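3'-5'-exonuclease (Saccharomyces cerevisiae, PDB 3E2V) probably cuts double-stranded DNA as a magnesium-dependent endonuclease and degrades it from the 3' end as an exonuclease of the TatD family. Local coordinates at residues 253-257 against 279-283; 271-277 against 297-303. All coordinates share one frame; numbering follows the deposited sequence.

Interaction 1: 253-257 against 279-283; sequences HSFTG and CSLRT. With MG (magnesium ion), chain E.
The hydroxyl OG of Ser280 reaches Phe255 O from above the carbonyl plane, 35° out of it, and donates to it at 2.7 Å, the only direct hydrogen bond between the two segments. Its position follows from the first torsion: OG stands anti to the carbonyl carbon of its own residue (chi1 -53°), on the backbone N side, where it also accepts a hydrogen bond from the backbone N of Asn277, serving as donor and acceptor at once. The same Phe255 O takes a second bond, from a water that donates to it and, at 3.0 Å from Ser280 O, to that carbonyl as well, so the two backbones are tied both by a side chain and by solvent. With an alanine in place of Ser280, Phe255 O would probably lose its direct donor and Asn277 N its acceptor, leaving the bridging water to join the two carbonyls. Beside this polar spot Thr256 adds an apolar touch: its methyl CG2 lies 3.6 Å from Cys279 O and rests against the 3-10 segment at Cys279 and Ser280. Arg282 folds back over Cys279, with the CB of that cysteine 3.7 Å above the centre of its guanidinium plane and a weak bond from NE to Cys279 O. Cys279 is itself pinned by a disulfide to Cys307. At the inner end of 253-257, His253 NE2 binds the magnesium ion at 2.2 Å, and Ser254 CB covers one face of its ring. Both segments lie in connections that follow parallel strands of the TIM barrel: 253-257 runs from strand 250-252 to helix 259-268, and 279-283 from strand 272-276 to helix 284-291, while Phe255 turns away to pack on Ile274, Leu262, Leu265 and Val289.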
ATOM      1  N   HIS A 253      -5.237   0.017  -2.922  1.00 15.19           N
ATOM      2  CA  HIS A 253      -4.861  -0.202  -1.511  1.00 15.57           C
ATOM      3  C   HIS A 253      -5.892   0.392  -0.557  1.00 15.00           C
ATOM      4  O   HIS A 253      -6.508   1.430  -0.838  1.00 15.69           O
ATOM      5  CB  HIS A 253      -3.428   0.405  -1.291  1.00 16.87           C
ATOM      6  CG  HIS A 253      -3.009   0.675   0.133  1.00 16.20           C
ATOM      7  ND1 HIS A 253      -2.986  -0.293   1.121  1.00 19.11           N
ATOM      8  CD2 HIS A 253      -2.498   1.802   0.703  1.00 18.25           C
ATOM      9  CE1 HIS A 253      -2.524   0.235   2.245  1.00 21.45           C
ATOM     10  NE2 HIS A 253      -2.230   1.506   2.022  1.00 22.21           N
ATOM     11  N   SER A 254      -6.092  -0.274   0.575  1.00 15.15           N
ATOM     12  CA  SER A 254      -6.789   0.344   1.709  1.00 15.60           C
ATOM     13  C   SER A 254      -8.146   0.954   1.330  1.00 16.12           C
ATOM     14  O   SER A 254      -8.418   2.125   1.605  1.00 16.95           O
ATOM     15  CB  SER A 254      -5.878   1.399   2.364  1.00 16.38           C
ATOM     16  OG  SER A 254      -6.402   1.771   3.635  1.00 18.26           O
ATOM     17  N   PHE A 255      -8.984   0.151   0.675  1.00 16.01           N
ATOM     18  CA  PHE A 255     -10.261   0.638   0.185  1.00 15.76           C
ATOM     19  C   PHE A 255     -11.285   0.864   1.295  1.00 17.53           C
ATOM     20  O   PHE A 255     -11.577  -0.049   2.076  1.00 18.44           O
ATOM     21  CB  PHE A 255     -10.847  -0.341  -0.827  1.00 16.60           C
ATOM     22  CG  PHE A 255     -12.164   0.115  -1.374  1.00 16.29           C
ATOM     23  CD1 PHE A 255     -12.206   1.160  -2.297  1.00 17.87           C
ATOM     24  CD2 PHE A 255     -13.360  -0.452  -0.942  1.00 18.52           C
ATOM     25  CE1 PHE A 255     -13.420   1.611  -2.815  1.00 19.17           C
ATOM     26  CE2 PHE A 255     -14.590   0.013  -1.463  1.00 19.62           C
ATOM     27  CZ  PHE A 255     -14.605   1.037  -2.393  1.00 19.19           C
ATOM     28  N   THR A 256     -11.863   2.070   1.333  1.00 19.14           N
ATOM     29  CA  THR A 256     -12.886   2.393   2.344  1.00 20.12           C
ATOM     30  C   THR A 256     -14.085   3.127   1.732  1.00 20.62           C
ATOM     31  O   THR A 256     -14.872   3.761   2.457  1.00 22.80           O
ATOM     32  CB  THR A 256     -12.312   3.274   3.474  1.00 20.43           C
ATOM     33  OG1 THR A 256     -11.869   4.508   2.913  1.00 22.15           O
ATOM     34  CG2 THR A 256     -11.145   2.580   4.193  1.00 20.59           C
ATOM     35  N   GLY A 257     -14.230   3.033   0.413  1.00 19.92           N
ATOM     36  CA  GLY A 257     -15.277   3.751  -0.307  1.00 19.45           C
ATOM     37  C   GLY A 257     -16.662   3.123  -0.266  1.00 18.85           C
ATOM     38  O   GLY A 257     -16.920   2.126   0.420  1.00 18.54           O
ATOM     39  N   CYS A 279      -9.221  -0.784   8.464  1.00 13.86           N
ATOM     40  CA  CYS A 279      -9.945   0.461   8.171  1.00 14.79           C
ATOM     41  C   CYS A 279     -11.111   0.240   7.191  1.00 14.71           C
ATOM     42  O   CYS A 279     -12.113   0.965   7.231  1.00 15.73           O
ATOM     43  CB  CYS A 279      -8.993   1.551   7.656  1.00 14.85           C
ATOM     44  SG  CYS A 279      -7.839   2.186   8.899  1.00 17.06           S
ATOM     45  N   SER A 280     -10.972  -0.764   6.324  1.00 13.76           N
ATOM     46  CA  SER A 280     -12.000  -1.164   5.370  1.00 14.50           C
ATOM     47  C   SER A 280     -13.178  -1.872   6.040  1.00 14.41           C
ATOM     48  O   SER A 280     -14.117  -2.246   5.336  1.00 15.24           O
ATOM     49  CB  SER A 280     -11.410  -2.177   4.377  1.00 14.43           C
ATOM     50  OG  SER A 280     -10.222  -1.682   3.782  1.00 14.34           O
ATOM     51  N   LEU A 281     -13.108  -2.097   7.361  1.00 14.63           N
ATOM     52  CA  LEU A 281     -14.052  -2.999   8.069  1.00 14.60           C
ATOM     53  C   LEU A 281     -14.676  -2.333   9.314  1.00 15.43           C
ATOM     54  O   LEU A 281     -15.190  -3.021  10.219  1.00 15.45           O
ATOM     55  CB  LEU A 281     -13.337  -4.322   8.446  1.00 14.14           C
ATOM     56  CG  LEU A 281     -12.675  -5.125   7.304  1.00 15.55           C
ATOM     57  CD1 LEU A 281     -11.711  -6.154   7.892  1.00 15.47           C
ATOM     58  CD2 LEU A 281     -13.743  -5.783   6.442  1.00 15.44           C
ATOM     59  N   ARG A 282     -14.631  -1.001   9.374  1.00 16.18           N
ATOM     60  CA  ARG A 282     -14.972  -0.290  10.612  1.00 17.16           C
ATOM     61  C   ARG A 282     -16.455  -0.176  10.885  1.00 17.75           C
ATOM     62  O   ARG A 282     -16.881  -0.284  12.040  1.00 17.71           O
ATOM     63  CB  ARG A 282     -14.319   1.091  10.637  1.00 17.98           C
ATOM     64  CG  ARG A 282     -12.832   1.016  10.990  1.00 18.85           C
ATOM     65  CD  ARG A 282     -12.190   2.373  11.008  1.00 24.04           C
ATOM     66  NE  ARG A 282     -12.182   2.930   9.663  1.00 26.69           N
ATOM     67  CZ  ARG A 282     -11.423   3.947   9.275  1.00 29.39           C
ATOM     68  NH1 ARG A 282     -10.594   4.528  10.135  1.00 29.47           N
ATOM     69  NH2 ARG A 282     -11.508   4.374   8.020  1.00 29.60           N
ATOM     70  N   THR A 283     -17.244   0.059   9.842  1.00 18.13           N
ATOM     71  CA  THR A 283     -18.693   0.224  10.020  1.00 18.96           C
ATOM     72  C   THR A 283     -19.484  -0.888   9.343  1.00 18.87           C
ATOM     73  O   THR A 283     -18.960  -1.618   8.492  1.00 17.64           O
ATOM     74  CB  THR A 283     -19.176   1.541   9.406  1.00 18.88           C
ATOM     75  OG1 THR A 283     -19.101   1.440   7.976  1.00 21.08           O
ATOM     76  CG2 THR A 283     -18.336   2.718   9.884  1.00 20.35           C
TER
HETATM   77 MG    MG E 427      -1.743   2.866   3.696  1.00 26.21          MG
HETATM   78  O   HOH W   1      -3.569   3.584   4.134  1.00 37.34           O
HETATM   79  O   HOH W   2     -14.331  -1.178   2.593  1.00 24.05           O
HETATM   80  O   HOH W   3      -1.003   4.135   5.142  1.00 32.00           O
HETATM   81  O   HOH W   4       0.227   2.513   3.217  1.00 36.38           O
HETATM   82  O   HOH W   5      -1.932   4.847   2.057  1.00 26.60           O

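Interaction 2: 271-277 against 297-303; sequences NIFIGVN and RLLLETD. With MG (magnesium ion), chain E.
Arg297 grips Ile272 O at the start of two neighbouring parallel strands. Bent at chi3 (73°), the arginine chain brings its guanidinium side-on to this oxygen, which lies nearly in its plane and takes two bonds, from NE at 3.0 Å and NH2 at 2.9 Å. Between the ends, backbone bonds alternate from Ile274 N to Arg297 O through to Glu301 N and Val276 O, and Val276 CG2 packs on Leu298 CG at 3.9 Å. At the far end Asn277 ND2 reaches Glu301 OE1 at 2.8 Å from above the carboxylate, amide and carboxylate planes 75° apart. The other oxygen, Glu301 OE2, sits over Gly275 CA and accepts from His253 ND1, so Glu301 is placed as a second-shell residue that is likely to fix the rotation of the His253 ring. Asp303 OD1 binds the magnesium ion at 2.2 Å and also accepts from Asn20 ND2. The strands 272-276 and 298-300 frame helix 284-291 in a beta-alpha-beta unit of the TIM barrel, with strand 250-252 on the other side of 272-276; Val276, Leu298 and Leu300 pack on helix 362-373, Phe273 and Leu299 on helix 377-392.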
ATOM      1  N   ASN A 271      -8.648  -6.249 -14.195  1.00 15.28           N
ATOM      2  CA  ASN A 271      -7.365  -6.343 -13.484  1.00 14.89           C
ATOM      3  C   ASN A 271      -7.259  -5.420 -12.271  1.00 13.89           C
ATOM      4  O   ASN A 271      -6.185  -5.298 -11.691  1.00 13.39           O
ATOM      5  CB  ASN A 271      -6.214  -6.099 -14.465  1.00 15.24           C
ATOM      6  CG  ASN A 271      -5.963  -7.294 -15.386  1.00 19.87           C
ATOM      7  OD1 ASN A 271      -6.258  -8.431 -15.029  1.00 23.63           O
ATOM      8  ND2 ASN A 271      -5.409  -7.028 -16.566  1.00 24.49           N
ATOM      9  N   ILE A 272      -8.377  -4.792 -11.902  1.00 13.40           N
ATOM     10  CA  ILE A 272      -8.488  -4.043 -10.642  1.00 13.50           C
ATOM     11  C   ILE A 272      -8.670  -5.035  -9.497  1.00 13.68           C
ATOM     12  O   ILE A 272      -9.518  -5.940  -9.563  1.00 14.35           O
ATOM     13  CB  ILE A 272      -9.670  -3.057 -10.693  1.00 13.20           C
ATOM     14  CG1 ILE A 272      -9.263  -1.784 -11.440  1.00 13.90           C
ATOM     15  CG2 ILE A 272     -10.204  -2.713  -9.269  1.00 14.52           C
ATOM     16  CD1 ILE A 272      -8.389  -0.816 -10.639  1.00 16.31           C
ATOM     17  N   PHE A 273      -7.853  -4.858  -8.461  1.00 12.54           N
ATOM     18  CA  PHE A 273      -7.980  -5.607  -7.212  1.00 12.56           C
ATOM     19  C   PHE A 273      -8.221  -4.620  -6.091  1.00 12.38           C
ATOM     20  O   PHE A 273      -7.804  -3.463  -6.187  1.00 12.74           O
ATOM     21  CB  PHE A 273      -6.705  -6.413  -6.922  1.00 13.51           C
ATOM     22  CG  PHE A 273      -6.491  -7.535  -7.869  1.00 12.81           C
ATOM     23  CD1 PHE A 273      -6.829  -8.830  -7.500  1.00 14.01           C
ATOM     24  CD2 PHE A 273      -5.995  -7.288  -9.135  1.00 15.03           C
ATOM     25  CE1 PHE A 273      -6.672  -9.878  -8.388  1.00 15.00           C
ATOM     26  CE2 PHE A 273      -5.828  -8.322 -10.049  1.00 14.84           C
ATOM     27  CZ  PHE A 273      -6.176  -9.617  -9.678  1.00 17.05           C
ATOM     28  N   ILE A 274      -8.844  -5.096  -5.010  1.00 11.81           N
ATOM     29  CA  ILE A 274      -9.246  -4.228  -3.900  1.00 12.32           C
ATOM     30  C   ILE A 274      -8.567  -4.702  -2.626  1.00 12.71           C
ATOM     31  O   ILE A 274      -8.762  -5.845  -2.192  1.00 13.31           O
ATOM     32  CB  ILE A 274     -10.778  -4.253  -3.690  1.00 13.30           C
ATOM     33  CG1 ILE A 274     -11.547  -3.952  -4.998  1.00 13.91           C
ATOM     34  CG2 ILE A 274     -11.162  -3.314  -2.565  1.00 13.00           C
ATOM     35  CD1 ILE A 274     -11.346  -2.537  -5.602  1.00 14.60           C
ATOM     36  N   GLY A 275      -7.739  -3.831  -2.045  1.00 12.45           N
ATOM     37  CA  GLY A 275      -7.083  -4.118  -0.765  1.00 12.24           C
ATOM     38  C   GLY A 275      -7.990  -3.820   0.419  1.00 12.42           C
ATOM     39  O   GLY A 275      -8.607  -2.747   0.499  1.00 13.43           O
ATOM     40  N   VAL A 276      -8.055  -4.783   1.339  1.00 12.09           N
ATOM     41  CA  VAL A 276      -8.931  -4.716   2.505  1.00 12.27           C
ATOM     42  C   VAL A 276      -8.094  -4.873   3.774  1.00 12.36           C
ATOM     43  O   VAL A 276      -7.382  -5.861   3.950  1.00 12.93           O
ATOM     44  CB  VAL A 276      -9.991  -5.834   2.427  1.00 11.82           C
ATOM     45  CG1 VAL A 276     -10.827  -5.942   3.725  1.00 14.07           C
ATOM     46  CG2 VAL A 276     -10.905  -5.607   1.228  1.00 13.17           C
ATOM     47  N   ASN A 277      -8.171  -3.861   4.637  1.00 12.65           N
ATOM     48  CA  ASN A 277      -7.523  -3.889   5.936  1.00 12.72           C
ATOM     49  C   ASN A 277      -8.548  -3.535   7.019  1.00 13.51           C
ATOM     50  O   ASN A 277      -9.741  -3.421   6.738  1.00 13.62           O
ATOM     51  CB  ASN A 277      -6.337  -2.909   5.958  1.00 12.76           C
ATOM     52  CG  ASN A 277      -6.747  -1.475   5.636  1.00 14.56           C
ATOM     53  OD1 ASN A 277      -7.785  -0.988   6.098  1.00 15.28           O
ATOM     54  ND2 ASN A 277      -5.922  -0.781   4.877  1.00 13.43           N
ATOM     55  N   ARG A 297     -10.735 -11.155  -6.228  1.00 15.41           N
ATOM     56  CA  ARG A 297     -10.200  -9.825  -6.499  1.00 15.22           C
ATOM     57  C   ARG A 297      -9.905  -9.046  -5.226  1.00 15.35           C
ATOM     58  O   ARG A 297      -9.567  -7.863  -5.280  1.00 15.70           O
ATOM     59  CB  ARG A 297     -11.140  -9.074  -7.434  1.00 16.48           C
ATOM     60  CG  ARG A 297     -11.167  -9.757  -8.829  1.00 18.94           C
ATOM     61  CD  ARG A 297     -12.176  -9.168  -9.746  1.00 22.59           C
ATOM     62  NE  ARG A 297     -11.722  -7.860 -10.188  1.00 21.29           N
ATOM     63  CZ  ARG A 297     -12.422  -7.041 -10.956  1.00 21.57           C
ATOM     64  NH1 ARG A 297     -13.645  -7.373 -11.394  1.00 21.74           N
ATOM     65  NH2 ARG A 297     -11.900  -5.875 -11.278  1.00 17.54           N
ATOM     66  N   LEU A 298      -9.988  -9.738  -4.094  1.00 14.24           N
ATOM     67  CA  LEU A 298      -9.795  -9.143  -2.768  1.00 14.49           C
ATOM     68  C   LEU A 298      -8.404  -9.508  -2.280  1.00 14.88           C
ATOM     69  O   LEU A 298      -8.020 -10.683  -2.300  1.00 15.77           O
ATOM     70  CB  LEU A 298     -10.857  -9.722  -1.814  1.00 15.21           C
ATOM     71  CG  LEU A 298     -11.006  -9.105  -0.416  1.00 16.12           C
ATOM     72  CD1 LEU A 298     -12.471  -9.276  -0.013  1.00 19.45           C
ATOM     73  CD2 LEU A 298     -10.068  -9.733   0.617  1.00 18.01           C
ATOM     74  N   LEU A 299      -7.649  -8.503  -1.833  1.00 13.91           N
ATOM     75  CA  LEU A 299      -6.335  -8.740  -1.232  1.00 13.20           C
ATOM     76  C   LEU A 299      -6.341  -8.261   0.204  1.00 13.10           C
ATOM     77  O   LEU A 299      -7.051  -7.317   0.538  1.00 14.17           O
ATOM     78  CB  LEU A 299      -5.238  -8.007  -2.011  1.00 12.69           C
ATOM     79  CG  LEU A 299      -5.238  -8.293  -3.515  1.00 14.11           C
ATOM     80  CD1 LEU A 299      -4.148  -7.469  -4.168  1.00 16.92           C
ATOM     81  CD2 LEU A 299      -5.055  -9.790  -3.832  1.00 15.31           C
ATOM     82  N   LEU A 300      -5.576  -8.937   1.062  1.00 12.36           N
ATOM     83  CA  LEU A 300      -5.572  -8.612   2.490  1.00 12.59           C
ATOM     84  C   LEU A 300      -4.330  -7.811   2.854  1.00 12.52           C
ATOM     85  O   LEU A 300      -3.244  -8.008   2.288  1.00 12.76           O
ATOM     86  CB  LEU A 300      -5.588  -9.907   3.310  1.00 12.71           C
ATOM     87  CG  LEU A 300      -6.807 -10.808   3.134  1.00 13.25           C
ATOM     88  CD1 LEU A 300      -6.601 -12.148   3.861  1.00 13.78           C
ATOM     89  CD2 LEU A 300      -8.003 -10.074   3.698  1.00 16.14           C
ATOM     90  N   GLU A 301      -4.490  -6.927   3.838  1.00 12.64           N
ATOM     91  CA  GLU A 301      -3.405  -6.066   4.302  1.00 12.57           C
ATOM     92  C   GLU A 301      -3.736  -5.595   5.688  1.00 12.63           C
ATOM     93  O   GLU A 301      -4.908  -5.624   6.099  1.00 12.38           O
ATOM     94  CB  GLU A 301      -3.207  -4.840   3.397  1.00 13.91           C
ATOM     95  CG  GLU A 301      -4.480  -4.374   2.705  1.00 13.27           C
ATOM     96  CD  GLU A 301      -4.404  -2.919   2.252  1.00 15.04           C
ATOM     97  OE1 GLU A 301      -4.106  -2.051   3.094  1.00 15.74           O
ATOM     98  OE2 GLU A 301      -4.666  -2.657   1.069  1.00 15.31           O
ATOM     99  N   THR A 302      -2.704  -5.176   6.421  1.00 12.55           N
ATOM    100  CA  THR A 302      -2.935  -4.589   7.747  1.00 13.04           C
ATOM    101  C   THR A 302      -2.885  -3.065   7.747  1.00 13.30           C
ATOM    102  O   THR A 302      -3.553  -2.410   8.560  1.00 12.82           O
ATOM    103  CB  THR A 302      -1.922  -5.065   8.824  1.00 13.05           C
ATOM    104  OG1 THR A 302      -0.579  -4.722   8.430  1.00 13.78           O
ATOM    105  CG2 THR A 302      -2.063  -6.555   9.116  1.00 13.06           C
ATOM    106  N   ASP A 303      -2.092  -2.477   6.845  1.00 12.45           N
ATOM    107  CA  ASP A 303      -1.748  -1.038   6.923  1.00 12.66           C
ATOM    108  C   ASP A 303      -1.008  -0.710   8.218  1.00 12.72           C
ATOM    109  O   ASP A 303      -0.950   0.464   8.621  1.00 12.93           O
ATOM    110  CB  ASP A 303      -2.978  -0.129   6.727  1.00 12.68           C
ATOM    111  CG  ASP A 303      -2.606   1.215   6.144  1.00 16.10           C
ATOM    112  OD1 ASP A 303      -1.708   1.256   5.265  1.00 14.79           O
ATOM    113  OD2 ASP A 303      -3.214   2.232   6.558  1.00 20.41           O
TER
HETATM  114 MG    MG E 427      -1.743   2.866   3.696  1.00 26.21          MG
HETATM  115  O   HOH W   3      -1.003   4.135   5.142  1.00 32.00           O
HETATM  116  O   HOH W   1      -3.569   3.584   4.134  1.00 37.34           O
HETATM  117  O   HOH W   4       0.227   2.513   3.217  1.00 36.38           O
HETATM  118  O   HOH W   5      -1.932   4.847   2.057  1.00 26.60           O

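How the interactions relate
Interaction 2 is the buried core of this part of the barrel, strand against strand with regular backbone bonding, apolar side chains along the strands and polar side-chain bonds at their ends, whereas interaction 1 is a smaller, partly exposed meeting of the connections beyond the strands, held by a serine hydroxyl, a water and a methyl. Strand 272-276 of interaction 2 leads into 279-283 of interaction 1. The two are also joined directly, Ser254 N to Glu301 OE2 at 2.8 Å and Ser254 OG to Asn277 ND2 at 2.9 Å, and Phe255 packs on Ile274. Both contacts converge on the one magnesium ion.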